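Local coordinates for protein D-threo-3-hydroxyaspartate dehydratase (Delftia, PDB 3WQC) that uses pyridoxal 5'-phosphate to deaminate D-threo-3-hydroxyaspartate to oxaloacetate and ammonium, and also dehydrates D-serine and two L-3-hydroxyaspartate isomers, at residues Q107-G112 / E137-W142. Residues are numbered along the deposited sequence; the frame is centred on the assembly and turned at random. Where two conformers were deposited one is given.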
ATOM      1  N   GLN B 107     -22.424   5.427 -18.770  0.50 12.06           N
ATOM      2  CA  GLN B 107     -23.241   4.274 -18.359  0.50 12.51           C
ATOM      3  C   GLN B 107     -23.790   4.445 -16.951  0.50 13.10           C
ATOM      4  O   GLN B 107     -24.956   4.097 -16.690  0.50 13.55           O
ATOM      5  CB  GLN B 107     -22.357   3.028 -18.431  0.50 13.26           C
ATOM      6  CG  GLN B 107     -21.956   2.710 -19.869  0.50 19.58           C
ATOM      7  CD  GLN B 107     -20.611   1.970 -19.996  0.50 25.33           C
ATOM      8  OE1 GLN B 107     -20.043   1.504 -18.994  0.50 24.21           O
ATOM      9  NE2 GLN B 107     -20.100   1.851 -21.249  0.50 26.27           N
ATOM     10  N   LEU B 108     -22.957   4.936 -16.004  1.00 11.75           N
ATOM     11  CA  LEU B 108     -23.405   5.168 -14.627  1.00 12.34           C
ATOM     12  C   LEU B 108     -24.609   6.153 -14.655  1.00 12.73           C
ATOM     13  O   LEU B 108     -25.602   5.945 -13.955  1.00 14.05           O
ATOM     14  CB  LEU B 108     -22.275   5.714 -13.779  1.00 13.53           C
ATOM     15  CG  LEU B 108     -21.426   4.599 -13.197  1.00 14.25           C
ATOM     16  CD1 LEU B 108     -20.091   5.220 -12.798  1.00 17.55           C
ATOM     17  CD2 LEU B 108     -22.085   3.976 -11.932  1.00 18.39           C
ATOM     18  N   ARG B 109     -24.444   7.282 -15.405  1.00 12.52           N
ATOM     19  CA  ARG B 109     -25.580   8.243 -15.423  1.00 13.47           C
ATOM     20  C   ARG B 109     -26.884   7.614 -16.033  1.00 12.64           C
ATOM     21  O   ARG B 109     -27.986   7.881 -15.509  1.00 16.81           O
ATOM     22  CB  ARG B 109     -25.167   9.521 -16.218  1.00 12.88           C
ATOM     23  CG  ARG B 109     -24.202  10.364 -15.376  1.00 13.60           C
ATOM     24  CD  ARG B 109     -23.693  11.600 -16.131  1.00 16.35           C
ATOM     25  NE  ARG B 109     -24.834  12.486 -16.443  1.00 15.22           N
ATOM     26  CZ  ARG B 109     -25.407  13.338 -15.573  1.00 17.45           C
ATOM     27  NH1 ARG B 109     -24.891  13.539 -14.314  1.00 16.23           N
ATOM     28  NH2 ARG B 109     -26.510  14.038 -15.944  1.00 20.42           N
ATOM     29  N   ARG B 110     -26.714   6.813 -17.095  1.00 12.78           N
ATOM     30  CA  ARG B 110     -27.843   6.202 -17.756  0.50 13.43           C
ATOM     31  C   ARG B 110     -28.527   5.208 -16.846  1.00 13.89           C
ATOM     32  O   ARG B 110     -29.752   5.060 -16.977  1.00 19.32           O
ATOM     33  CB  ARG B 110     -27.448   5.547 -19.065  0.50 15.36           C
ATOM     34  CG  ARG B 110     -27.059   6.535 -20.155  0.50 17.41           C
ATOM     35  CD  ARG B 110     -26.597   5.782 -21.451  0.50 24.03           C
ATOM     36  NE  ARG B 110     -26.522   6.631 -22.667  0.50 24.07           N
ATOM     37  CZ  ARG B 110     -26.027   6.278 -23.853  0.50 14.89           C
ATOM     38  NH1 ARG B 110     -25.587   5.047 -24.045  0.50 21.06           N
ATOM     39  NH2 ARG B 110     -25.955   7.235 -24.863  0.50 23.87           N
ATOM     40  N   ARG B 111     -27.809   4.595 -15.903  1.00 15.11           N
ATOM     41  CA  ARG B 111     -28.433   3.700 -14.873  1.00 17.32           C
ATOM     42  C   ARG B 111     -29.054   4.415 -13.702  1.00 14.71           C
ATOM     43  O   ARG B 111     -29.673   3.787 -12.848  1.00 19.69           O
ATOM     44  CB  ARG B 111     -27.324   2.758 -14.186  1.00 23.36           C
ATOM     45  CG  ARG B 111     -26.716   1.807 -15.039  1.00 27.13           C
ATOM     46  CD  ARG B 111     -26.183   0.669 -14.130  1.00 27.57           C
ATOM     47  NE  ARG B 111     -24.996   0.785 -13.342  1.00 25.16           N
ATOM     48  CZ  ARG B 111     -23.741   0.876 -13.881  1.00 21.31           C
ATOM     49  NH1 ARG B 111     -23.519   1.045 -15.232  1.00 24.65           N
ATOM     50  NH2 ARG B 111     -22.726   0.874 -13.094  1.00 24.11           N
ATOM     51  N   GLY B 112     -28.927   5.764 -13.640  1.00 14.95           N
ATOM     52  CA  GLY B 112     -29.550   6.538 -12.638  1.00 15.35           C
ATOM     53  C   GLY B 112     -28.640   7.153 -11.616  1.00 14.84           C
ATOM     54  O   GLY B 112     -29.124   7.768 -10.641  1.00 19.69           O
ATOM     55  N   GLU B 137     -26.182  13.258 -23.969  1.00 15.64           N
ATOM     56  CA  GLU B 137     -26.059  13.323 -22.515  1.00 15.71           C
ATOM     57  C   GLU B 137     -25.540  14.698 -22.098  1.00 14.27           C
ATOM     58  O   GLU B 137     -24.457  15.106 -22.541  1.00 15.65           O
ATOM     59  CB  GLU B 137     -25.064  12.253 -21.939  1.00 15.85           C
ATOM     60  CG  GLU B 137     -25.002  12.201 -20.419  1.00 17.10           C
ATOM     61  CD  GLU B 137     -26.288  11.709 -19.773  1.00 19.37           C
ATOM     62  OE1 GLU B 137     -26.459  11.905 -18.544  1.00 20.10           O
ATOM     63  OE2 GLU B 137     -27.110  11.073 -20.476  1.00 22.92           O
ATOM     64  N   ALA B 138     -26.309  15.402 -21.252  1.00 15.52           N
ATOM     65  CA  ALA B 138     -25.886  16.681 -20.696  1.00 14.74           C
ATOM     66  C   ALA B 138     -25.149  16.333 -19.390  1.00 14.16           C
ATOM     67  O   ALA B 138     -25.706  16.359 -18.283  1.00 16.42           O
ATOM     68  CB  ALA B 138     -27.039  17.613 -20.459  1.00 16.56           C
ATOM     69  N   PHE B 139     -23.885  15.984 -19.521  1.00 12.11           N
ATOM     70  CA  PHE B 139     -23.090  15.715 -18.301  1.00 10.88           C
ATOM     71  C   PHE B 139     -23.066  16.899 -17.373  1.00 10.83           C
ATOM     72  O   PHE B 139     -22.992  18.078 -17.890  1.00 13.35           O
ATOM     73  CB  PHE B 139     -21.609  15.443 -18.675  1.00 10.83           C
ATOM     74  CG  PHE B 139     -21.424  14.089 -19.363  1.00  9.70           C
ATOM     75  CD1 PHE B 139     -21.317  12.924 -18.547  1.00 12.90           C
ATOM     76  CD2 PHE B 139     -21.310  13.949 -20.768  1.00 12.26           C
ATOM     77  CE1 PHE B 139     -21.083  11.656 -19.160  1.00 12.45           C
ATOM     78  CE2 PHE B 139     -21.129  12.724 -21.358  1.00 13.69           C
ATOM     79  CZ  PHE B 139     -21.004  11.566 -20.569  1.00 13.64           C
ATOM     80  N   GLU B 140     -23.011  16.657 -16.042  1.00 11.17           N
ATOM     81  CA  GLU B 140     -22.806  17.754 -15.102  1.00 11.15           C
ATOM     82  C   GLU B 140     -21.309  17.804 -14.828  1.00 10.57           C
ATOM     83  O   GLU B 140     -20.690  16.759 -14.427  1.00 12.11           O
ATOM     84  CB  GLU B 140     -23.576  17.507 -13.809  1.00 13.19           C
ATOM     85  CG  GLU B 140     -23.338  18.692 -12.863  1.00 13.20           C
ATOM     86  CD  GLU B 140     -24.241  18.679 -11.654  1.00 14.92           C
ATOM     87  OE1 GLU B 140     -23.905  19.467 -10.694  1.00 15.29           O
ATOM     88  OE2 GLU B 140     -25.327  17.998 -11.633  1.00 18.95           O
ATOM     89  N   VAL B 141     -20.697  18.973 -14.964  1.00 10.01           N
ATOM     90  CA  VAL B 141     -19.265  19.127 -14.856  1.00  9.25           C
ATOM     91  C   VAL B 141     -19.013  20.341 -13.977  1.00 10.18           C
ATOM     92  O   VAL B 141     -19.654  21.396 -14.135  1.00 11.00           O
ATOM     93  CB  VAL B 141     -18.592  19.327 -16.231  1.00  9.12           C
ATOM     94  CG1 VAL B 141     -17.067  19.390 -16.101  1.00 12.12           C
ATOM     95  CG2 VAL B 141     -19.006  18.223 -17.209  1.00 11.99           C
ATOM     96  N   TRP B 142     -18.091  20.161 -13.009  1.00  9.77           N
ATOM     97  CA  TRP B 142     -17.630  21.275 -12.174  1.00  9.93           C
ATOM     98  C   TRP B 142     -16.240  21.623 -12.580  1.00  9.11           C
ATOM     99  O   TRP B 142     -15.473  20.768 -13.072  1.00 10.74           O
ATOM    100  CB  TRP B 142     -17.637  20.912 -10.695  1.00 10.55           C
ATOM    101  CG  TRP B 142     -19.014  20.559 -10.173  1.00 10.11           C
ATOM    102  CD1 TRP B 142     -20.244  20.397 -10.828  1.00 11.99           C
ATOM    103  CD2 TRP B 142     -19.270  20.228  -8.774  1.00 10.90           C
ATOM    104  NE1 TRP B 142     -21.212  19.982  -9.940  1.00 12.07           N
ATOM    105  CE2 TRP B 142     -20.667  19.859  -8.671  1.00 11.53           C
ATOM    106  CE3 TRP B 142     -18.448  20.152  -7.629  1.00 11.64           C
ATOM    107  CZ2 TRP B 142     -21.242  19.441  -7.436  1.00 13.92           C
ATOM    108  CZ3 TRP B 142     -19.007  19.727  -6.398  1.00 13.99           C
ATOM    109  CH2 TRP B 142     -20.392  19.381  -6.317  1.00 12.38           C
TER
HETATM  110  O   HOH W   1     -27.479   9.542 -22.870  0.50 32.03           O
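R109 reaches from the last turn of its helix to E137, and its NE gives OE1 a salt-bridging hydrogen bond of 2.7 Å. NE meets OE1 on its anti side, near the guanidinium plane, and the two planes stand 63° apart; NH2 adds only a weak bond to the same oxygen, 3.4 Å away. A bend at chi3 of R109 (63°) turns the head along the opposite backbone, with F139 CA and E140 N over one face. Arginine suits the place by having both a greasy stem and several donors: CD lies 3.6 Å from F139 CD1, while NH1 bonds the carbonyl of L115. Here, in the TIM-barrel-like domain of the alanine racemase type, helix 102-110 is joined to the approach to parallel strand 140-146, on the surface and away from the cofactor. An alanine in place of R109 would probably leave E137 OE1 without its cationic partner and F139 CD1 without the methylene packed against it. Glutamate supplies carboxylate and methylene alike: with CG anti to the backbone N (chi1 -175°), E137 lays CG 3.9 Å above the centre of the F139 ring. The buried phenylalanine fits between helices 102-110 and 122-135, touching L106 and F131.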